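Local coordinates for saposin-like protein (Necator americanus, PDB 3S63) that probably binds lipids and interacts with membranes, as a hookworm member of the saposin-like family of small helical, disulfide-linked proteins, at residues F18-G23 with V32-H37; R46-L51 with M78-P83. All coordinates share one frame; numbering follows the deposited sequence.

Interaction 1: residues F18-G23 with V32-H37; sequences FGHFGG and VHQLKH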
ATOM      1  N   PHE A  18      -4.382  -2.601   5.881  1.00 32.85           N
ATOM      2  CA  PHE A  18      -5.831  -2.407   5.901  1.00 33.33           C
ATOM      3  C   PHE A  18      -6.483  -3.452   6.794  1.00 35.98           C
ATOM      4  O   PHE A  18      -7.432  -3.162   7.518  1.00 36.52           O
ATOM      5  CB  PHE A  18      -6.407  -2.504   4.497  1.00 28.53           C
ATOM      6  CG  PHE A  18      -7.899  -2.273   4.417  1.00 32.76           C
ATOM      7  CD1 PHE A  18      -8.413  -0.994   4.261  1.00 34.87           C
ATOM      8  CD2 PHE A  18      -8.789  -3.339   4.446  1.00 38.45           C
ATOM      9  CE1 PHE A  18      -9.792  -0.775   4.150  1.00 32.45           C
ATOM     10  CE2 PHE A  18     -10.168  -3.128   4.344  1.00 31.08           C
ATOM     11  CZ  PHE A  18     -10.662  -1.845   4.198  1.00 31.97           C
ATOM     12  N   GLY A  19      -5.965  -4.671   6.732  1.00 37.32           N
ATOM     13  CA  GLY A  19      -6.462  -5.745   7.565  1.00 32.81           C
ATOM     14  C   GLY A  19      -6.130  -5.462   9.009  1.00 32.78           C
ATOM     15  O   GLY A  19      -6.895  -5.792   9.898  1.00 33.68           O
ATOM     16  N   HIS A  20      -4.979  -4.841   9.237  1.00 28.92           N
ATOM     17  CA  HIS A  20      -4.544  -4.509  10.580  1.00 30.08           C
ATOM     18  C   HIS A  20      -5.584  -3.678  11.349  1.00 30.82           C
ATOM     19  O   HIS A  20      -5.851  -3.954  12.515  1.00 30.63           O
ATOM     20  CB  HIS A  20      -3.207  -3.775  10.535  1.00 23.93           C
ATOM     21  CG  HIS A  20      -2.766  -3.235  11.858  1.00 22.79           C
ATOM     22  ND1 HIS A  20      -2.825  -1.895  12.170  1.00 26.75           N
ATOM     23  CD2 HIS A  20      -2.257  -3.851  12.947  1.00 23.64           C
ATOM     24  CE1 HIS A  20      -2.365  -1.704  13.392  1.00 25.89           C
ATOM     25  NE2 HIS A  20      -2.022  -2.879  13.889  1.00 30.74           N
ATOM     26  N   PHE A  21      -6.158  -2.669  10.699  1.00 26.91           N
ATOM     27  CA  PHE A  21      -7.159  -1.809  11.321  1.00 29.03           C
ATOM     28  C   PHE A  21      -8.544  -2.382  11.124  1.00 34.46           C
ATOM     29  O   PHE A  21      -9.541  -1.772  11.506  1.00 35.28           O
ATOM     30  CB  PHE A  21      -7.167  -0.427  10.681  1.00 32.42           C
ATOM     31  CG  PHE A  21      -5.895   0.351  10.867  1.00 34.89           C
ATOM     32  CD1 PHE A  21      -4.936   0.371   9.873  1.00 26.21           C
ATOM     33  CD2 PHE A  21      -5.682   1.098  12.019  1.00 27.79           C
ATOM     34  CE1 PHE A  21      -3.789   1.101  10.036  1.00 29.08           C
ATOM     35  CE2 PHE A  21      -4.552   1.823  12.175  1.00 26.59           C
ATOM     36  CZ  PHE A  21      -3.595   1.828  11.184  1.00 28.24           C
ATOM     37  N   GLY A  22      -8.609  -3.542  10.491  1.00 37.62           N
ATOM     38  CA  GLY A  22      -9.881  -4.163  10.205  1.00 33.84           C
ATOM     39  C   GLY A  22     -10.804  -3.226   9.466  1.00 38.07           C
ATOM     40  O   GLY A  22     -12.017  -3.310   9.623  1.00 43.37           O
ATOM     41  N   GLY A  23     -10.232  -2.323   8.674  1.00 40.27           N
ATOM     42  CA  GLY A  23     -11.013  -1.402   7.864  1.00 38.01           C
ATOM     43  C   GLY A  23     -11.494  -0.160   8.593  1.00 44.79           C
ATOM     44  O   GLY A  23     -12.082   0.740   7.984  1.00 45.40           O
ATOM     45  N   VAL A  32      -0.176   6.151   8.611  1.00 33.70           N
ATOM     46  CA  VAL A  32       1.210   6.299   8.196  1.00 30.31           C
ATOM     47  C   VAL A  32       2.211   5.595   9.121  1.00 31.34           C
ATOM     48  O   VAL A  32       3.172   4.985   8.656  1.00 33.63           O
ATOM     49  CB  VAL A  32       1.563   7.791   8.081  1.00 33.04           C
ATOM     50  CG1 VAL A  32       3.022   7.982   7.720  1.00 31.31           C
ATOM     51  CG2 VAL A  32       0.684   8.445   7.043  1.00 31.85           C
ATOM     52  N   HIS A  33       1.995   5.687  10.426  1.00 30.34           N
ATOM     53  CA  HIS A  33       2.829   4.976  11.390  1.00 27.72           C
ATOM     54  C   HIS A  33       2.860   3.471  11.118  1.00 33.39           C
ATOM     55  O   HIS A  33       3.900   2.828  11.316  1.00 33.01           O
ATOM     56  CB  HIS A  33       2.365   5.257  12.807  1.00 24.73           C
ATOM     57  N   GLN A  34       1.732   2.915  10.651  1.00 34.41           N
ATOM     58  CA  GLN A  34       1.650   1.486  10.300  1.00 32.23           C
ATOM     59  C   GLN A  34       2.164   1.165   8.919  1.00 32.86           C
ATOM     60  O   GLN A  34       2.826   0.148   8.727  1.00 36.65           O
ATOM     61  CB  GLN A  34       0.228   0.942  10.425  1.00 34.80           C
ATOM     62  CG  GLN A  34      -0.085   0.359  11.794  1.00 45.86           C
ATOM     63  CD  GLN A  34       0.785  -0.836  12.147  1.00 39.31           C
ATOM     64  OE1 GLN A  34       0.978  -1.747  11.332  1.00 38.09           O
ATOM     65  NE2 GLN A  34       1.315  -0.835  13.366  1.00 35.94           N
ATOM     66  N   LEU A  35       1.836   2.010   7.948  1.00 29.83           N
ATOM     67  CA  LEU A  35       2.395   1.853   6.614  1.00 26.35           C
ATOM     68  C   LEU A  35       3.920   1.771   6.726  1.00 28.12           C
ATOM     69  O   LEU A  35       4.532   0.832   6.205  1.00 30.72           O
ATOM     70  CB  LEU A  35       1.926   2.972   5.669  1.00 27.92           C
ATOM     71  CG  LEU A  35       0.485   2.899   5.121  1.00 25.75           C
ATOM     72  CD1 LEU A  35       0.019   4.224   4.563  1.00 22.52           C
ATOM     73  CD2 LEU A  35       0.287   1.788   4.091  1.00 21.04           C
ATOM     74  N   LYS A  36       4.525   2.715   7.447  1.00 36.25           N
ATOM     75  CA  LYS A  36       5.978   2.692   7.703  1.00 37.26           C
ATOM     76  C   LYS A  36       6.464   1.394   8.364  1.00 38.69           C
ATOM     77  O   LYS A  36       7.440   0.795   7.908  1.00 40.90           O
ATOM     78  CB  LYS A  36       6.415   3.917   8.524  1.00 34.57           C
ATOM     79  CG  LYS A  36       6.364   5.219   7.735  1.00 36.18           C
ATOM     80  CD  LYS A  36       6.466   6.478   8.596  1.00 37.50           C
ATOM     81  CE  LYS A  36       7.850   6.678   9.208  1.00 50.46           C
ATOM     82  NZ  LYS A  36       8.036   8.083   9.707  1.00 54.61           N
ATOM     83  N   HIS A  37       5.781   0.961   9.426  1.00 33.47           N
ATOM     84  CA  HIS A  37       6.119  -0.292  10.109  1.00 32.81           C
ATOM     85  C   HIS A  37       6.035  -1.474   9.148  1.00 34.95           C
ATOM     86  O   HIS A  37       6.858  -2.383   9.181  1.00 39.44           O
ATOM     87  CB  HIS A  37       5.199  -0.516  11.327  1.00 37.44           C
ATOM     88  CG  HIS A  37       5.350  -1.870  11.965  1.00 44.69           C
ATOM     89  ND1 HIS A  37       4.740  -3.005  11.468  1.00 47.08           N
ATOM     90  CD2 HIS A  37       6.047  -2.269  13.057  1.00 40.82           C
ATOM     91  CE1 HIS A  37       5.060  -4.045  12.220  1.00 38.65           C
ATOM     92  NE2 HIS A  37       5.852  -3.625  13.191  1.00 39.84           N
TER

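Interaction 2: residues R46-L51 with M78-P83; sequences RRRCLL and MRECNP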
ATOM      1  N   ARG A  46      11.935  -1.961   1.587  1.00 40.60           N
ATOM      2  CA  ARG A  46      11.916  -0.899   2.593  1.00 36.96           C
ATOM      3  C   ARG A  46      12.038   0.506   2.000  1.00 38.24           C
ATOM      4  O   ARG A  46      11.191   1.365   2.217  1.00 40.73           O
ATOM      5  CB  ARG A  46      13.040  -1.119   3.607  1.00 40.10           C
ATOM      6  CG  ARG A  46      13.055  -0.148   4.793  1.00 44.61           C
ATOM      7  CD  ARG A  46      14.359  -0.270   5.596  1.00 45.93           C
ATOM      8  NE  ARG A  46      14.309   0.389   6.905  1.00 50.01           N
ATOM      9  CZ  ARG A  46      14.437   1.703   7.099  1.00 51.68           C
ATOM     10  NH1 ARG A  46      14.605   2.517   6.066  1.00 51.80           N
ATOM     11  NH2 ARG A  46      14.384   2.210   8.328  1.00 47.33           N
ATOM     12  N   ARG A  47      13.099   0.743   1.249  1.00 48.35           N
ATOM     13  CA  ARG A  47      13.394   2.096   0.801  1.00 50.33           C
ATOM     14  C   ARG A  47      12.329   2.655  -0.127  1.00 45.04           C
ATOM     15  O   ARG A  47      11.871   3.785   0.039  1.00 43.79           O
ATOM     16  CB  ARG A  47      14.756   2.131   0.118  1.00 52.94           C
ATOM     17  CG  ARG A  47      15.792   2.929   0.874  1.00 58.68           C
ATOM     18  CD  ARG A  47      16.185   4.143   0.053  1.00 65.38           C
ATOM     19  NE  ARG A  47      16.586   3.763  -1.299  1.00 55.59           N
ATOM     20  CZ  ARG A  47      17.077   4.611  -2.196  1.00 57.19           C
ATOM     21  NH1 ARG A  47      17.224   5.899  -1.901  1.00 54.44           N
ATOM     22  NH2 ARG A  47      17.421   4.164  -3.395  1.00 60.76           N
ATOM     23  N   ARG A  48      11.953   1.854  -1.114  1.00 33.66           N
ATOM     24  CA  ARG A  48      10.953   2.260  -2.082  1.00 32.25           C
ATOM     25  C   ARG A  48       9.570   2.410  -1.442  1.00 31.52           C
ATOM     26  O   ARG A  48       8.841   3.374  -1.704  1.00 29.66           O
ATOM     27  CB  ARG A  48      10.888   1.243  -3.223  1.00 36.03           C
ATOM     28  CG  ARG A  48      10.005   1.703  -4.369  1.00 24.44           C
ATOM     29  CD  ARG A  48       9.663   0.590  -5.303  1.00 21.57           C
ATOM     30  NE  ARG A  48       8.907   1.127  -6.426  1.00 31.23           N
ATOM     31  CZ  ARG A  48       9.461   1.605  -7.537  1.00 30.74           C
ATOM     32  NH1 ARG A  48      10.782   1.599  -7.693  1.00 28.93           N
ATOM     33  NH2 ARG A  48       8.696   2.081  -8.496  1.00 31.77           N
ATOM     34  N   CYS A  49       9.219   1.436  -0.616  1.00 30.25           N
ATOM     35  CA  CYS A  49       7.948   1.425   0.071  1.00 27.59           C
ATOM     36  C   CYS A  49       7.794   2.729   0.828  1.00 30.35           C
ATOM     37  O   CYS A  49       6.802   3.441   0.687  1.00 29.70           O
ATOM     38  CB  CYS A  49       7.936   0.249   1.038  1.00 33.87           C
ATOM     39  SG  CYS A  49       6.375  -0.093   1.891  1.00 29.97           S
ATOM     40  N   LEU A  50       8.808   3.047   1.620  1.00 34.05           N
ATOM     41  CA  LEU A  50       8.766   4.190   2.526  1.00 32.00           C
ATOM     42  C   LEU A  50       8.494   5.510   1.821  1.00 31.84           C
ATOM     43  O   LEU A  50       7.773   6.361   2.344  1.00 32.86           O
ATOM     44  CB  LEU A  50      10.070   4.261   3.338  1.00 29.90           C
ATOM     45  CG  LEU A  50      10.213   3.250   4.485  1.00 29.23           C
ATOM     46  CD1 LEU A  50      11.633   3.195   4.980  1.00 32.36           C
ATOM     47  CD2 LEU A  50       9.260   3.573   5.644  1.00 27.86           C
ATOM     48  N   LEU A  51       9.077   5.676   0.637  1.00 36.47           N
ATOM     49  CA  LEU A  51       8.879   6.878  -0.167  1.00 33.92           C
ATOM     50  C   LEU A  51       7.528   6.870  -0.838  1.00 33.34           C
ATOM     51  O   LEU A  51       6.949   7.926  -1.099  1.00 34.73           O
ATOM     52  CB  LEU A  51       9.966   6.988  -1.236  1.00 36.42           C
ATOM     53  CG  LEU A  51      11.333   7.383  -0.688  1.00 40.86           C
ATOM     54  CD1 LEU A  51      12.439   6.770  -1.508  1.00 38.80           C
ATOM     55  CD2 LEU A  51      11.454   8.897  -0.626  1.00 43.68           C
ATOM     56  N   MET A  78      -0.959   4.569  -8.545  1.00 34.27           N
ATOM     57  CA  MET A  78       0.377   4.976  -8.152  1.00 30.57           C
ATOM     58  C   MET A  78       1.371   4.471  -9.173  1.00 32.39           C
ATOM     59  O   MET A  78       2.554   4.782  -9.107  1.00 33.73           O
ATOM     60  CB  MET A  78       0.698   4.403  -6.780  1.00 28.64           C
ATOM     61  CG  MET A  78      -0.283   4.849  -5.716  1.00 30.96           C
ATOM     62  SD  MET A  78       0.307   4.633  -4.044  1.00 29.64           S
ATOM     63  CE  MET A  78       0.349   2.849  -3.908  1.00 20.59           C
ATOM     64  N   ARG A  79       0.867   3.689 -10.119  1.00 35.22           N
ATOM     65  CA  ARG A  79       1.666   3.144 -11.213  1.00 38.85           C
ATOM     66  C   ARG A  79       2.738   2.171 -10.711  1.00 38.04           C
ATOM     67  O   ARG A  79       3.757   1.955 -11.371  1.00 38.52           O
ATOM     68  CB  ARG A  79       2.264   4.272 -12.107  1.00 30.27           C
ATOM     69  N   GLU A  80       2.485   1.573  -9.545  1.00 39.19           N
ATOM     70  CA  GLU A  80       3.319   0.486  -9.022  1.00 39.35           C
ATOM     71  C   GLU A  80       2.801  -0.845  -9.542  1.00 43.40           C
ATOM     72  O   GLU A  80       3.392  -1.900  -9.305  1.00 43.06           O
ATOM     73  CB  GLU A  80       3.329   0.483  -7.499  1.00 37.45           C
ATOM     74  CG  GLU A  80       4.104   1.644  -6.885  1.00 37.95           C
ATOM     75  CD  GLU A  80       5.599   1.573  -7.178  1.00 42.43           C
ATOM     76  OE1 GLU A  80       6.277   0.683  -6.617  1.00 41.81           O
ATOM     77  OE2 GLU A  80       6.088   2.406  -7.973  1.00 43.21           O
ATOM     78  N   CYS A  81       1.673  -0.771 -10.241  1.00 40.83           N
ATOM     79  CA  CYS A  81       1.111  -1.886 -10.982  1.00 38.65           C
ATOM     80  C   CYS A  81       0.724  -1.327 -12.331  1.00 38.70           C
ATOM     81  O   CYS A  81       0.295  -0.180 -12.427  1.00 42.17           O
ATOM     82  CB  CYS A  81      -0.125  -2.452 -10.274  1.00 39.57           C
ATOM     83  SG  CYS A  81       0.244  -3.610  -8.929  1.00 30.34           S
ATOM     84  N   ASN A  82       0.911  -2.107 -13.387  1.00 48.87           N
ATOM     85  CA  ASN A  82       0.439  -1.699 -14.704  1.00 53.43           C
ATOM     86  C   ASN A  82      -0.683  -2.658 -15.084  1.00 59.19           C
ATOM     87  O   ASN A  82      -0.788  -3.745 -14.500  1.00 58.86           O
ATOM     88  CB  ASN A  82       1.575  -1.729 -15.723  1.00 47.53           C
ATOM     89  N   PRO A  83      -1.545  -2.249 -16.034  1.00 63.90           N
ATOM     90  CA  PRO A  83      -2.692  -3.048 -16.492  1.00 59.48           C
ATOM     91  C   PRO A  83      -2.315  -4.489 -16.857  1.00 63.53           C
ATOM     92  O   PRO A  83      -3.138  -5.396 -16.715  1.00 64.68           O
ATOM     93  CB  PRO A  83      -3.173  -2.279 -17.721  1.00 69.00           C
ATOM     94  CG  PRO A  83      -2.823  -0.857 -17.415  1.00 65.60           C
ATOM     95  CD  PRO A  83      -1.503  -0.925 -16.686  1.00 62.28           C
TER

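Interaction 1: residues F18-G23 with V32-H37
Q34 carries the whole of its segment's side of this contact, meeting H20 with its amide and CG, and F21 with CB and CG. The Q34 amide lies over one face of the H20 imidazole, the two planes 22° apart, with CD 3.5 Å above the ring plane and displaced toward the rim. The closest approaches run from H20 CE1 to Q34 CG and from H20 CE1 to Q34 CD, both 3.5 Å. The histidine reaches this position because its CG stands anti to the backbone N (chi1 172°), which carries the ring out from the end of helix 3-20 toward helix 28-39.

The apolar part is made by F21. Its CZ sits 3.9 Å from Q34 CG, while F21 CE1 lies 4.0 Å from Q34 CB, an approach that catches the methylenes rather than the amide. Within the same segment the two rings also meet: H20 ND1 lies 3.7 Å above the plane of the F21 ring, over its centre, and F21 CE1 in turn is at the edge of the imidazole. Further round, F21 rests on K30, L31 and P26, and Q34 also touches V17.

Just beyond F21 the helix ends in a Schellman motif, G22 having positive phi, with the backbone bonds G23 N to F18 O (3.1 Å) and G22 N to G19 O closing the last turn. The contact thus packs the end of helix 3-20 against helix 28-39, beside the turn between the first two helices of the saposin-like fold. No hydrogen bond joins the segments; an amide stacked on an imidazole in this way is held by shape and dispersion, so the contact depends on flat surfaces meeting and sets no donor-acceptor pairing.

Interaction 2: residues R46-L51 with M78-P83
R48 and E80 meet through a side-on, two-bond salt bridge that makes up the whole contact between the start of helix 46-65 and the loop after helix 71-77. Two donors of the guanidinium serve two acceptors of one carboxylate. R48 NE gives its N-H to E80 OE1 at 2.7 Å, with an angle of 159° at the hydrogen, and R48 NH2 gives one of its own to E80 OE2, also at 2.7 Å and slightly straighter at 166°.

Both carboxylate oxygens are approached from the syn side. OE2 uses its syn lone pair, whereas the donor to OE1 stands 20° out of the carboxylate plane. The acceptors lie close to the guanidinium plane, and the two flat groups, little tilted against each other, meet edge to edge rather than face to face. R48 reaches out with a straight chain and spans most of the gap; E80 kinks midway, turning its carboxylate to face the arginine.

Both partners also touch T6, and E80 packs on C10 and L52 as well, so the pair is seated beside helix 3-20. C81, next to E80, is bonded to C7 of that helix, and C49, next to R48, to C39 of helix 28-39; both bonds belong to the disulfide pattern of saposin-like proteins.

Within the pair, each oxygen takes one donor, and the paired bonds restrict rotation of both end groups. The matched charges would be expected to keep E80 ionised, adding a non-covalent tie between helix 46-65 and the loop after helix 71-77, close in sequence to both disulfides.

How the interactions relate
From the N terminus, helix 3-20 runs into interaction 1, which closes the short connection from 18-23 to 32-37 and pairs successive helices. Interaction 2 opens only afterwards, at 46-51, and closes a longer excursion through the rest of helix 46-65 and helix 71-77. The contacts thus follow in series, neither nested nor crossed, on opposite sides of the chain's centre, their own centres about 16 Å apart. They touch where K36 CG packs 3.9 Å from L50 CD2, joining helices 28-39 and 46-65. With that packing, the contacts join helix 3-20, helix 28-39 and helix 46-65 in chain order, and bring in helix 71-77 through its following loop.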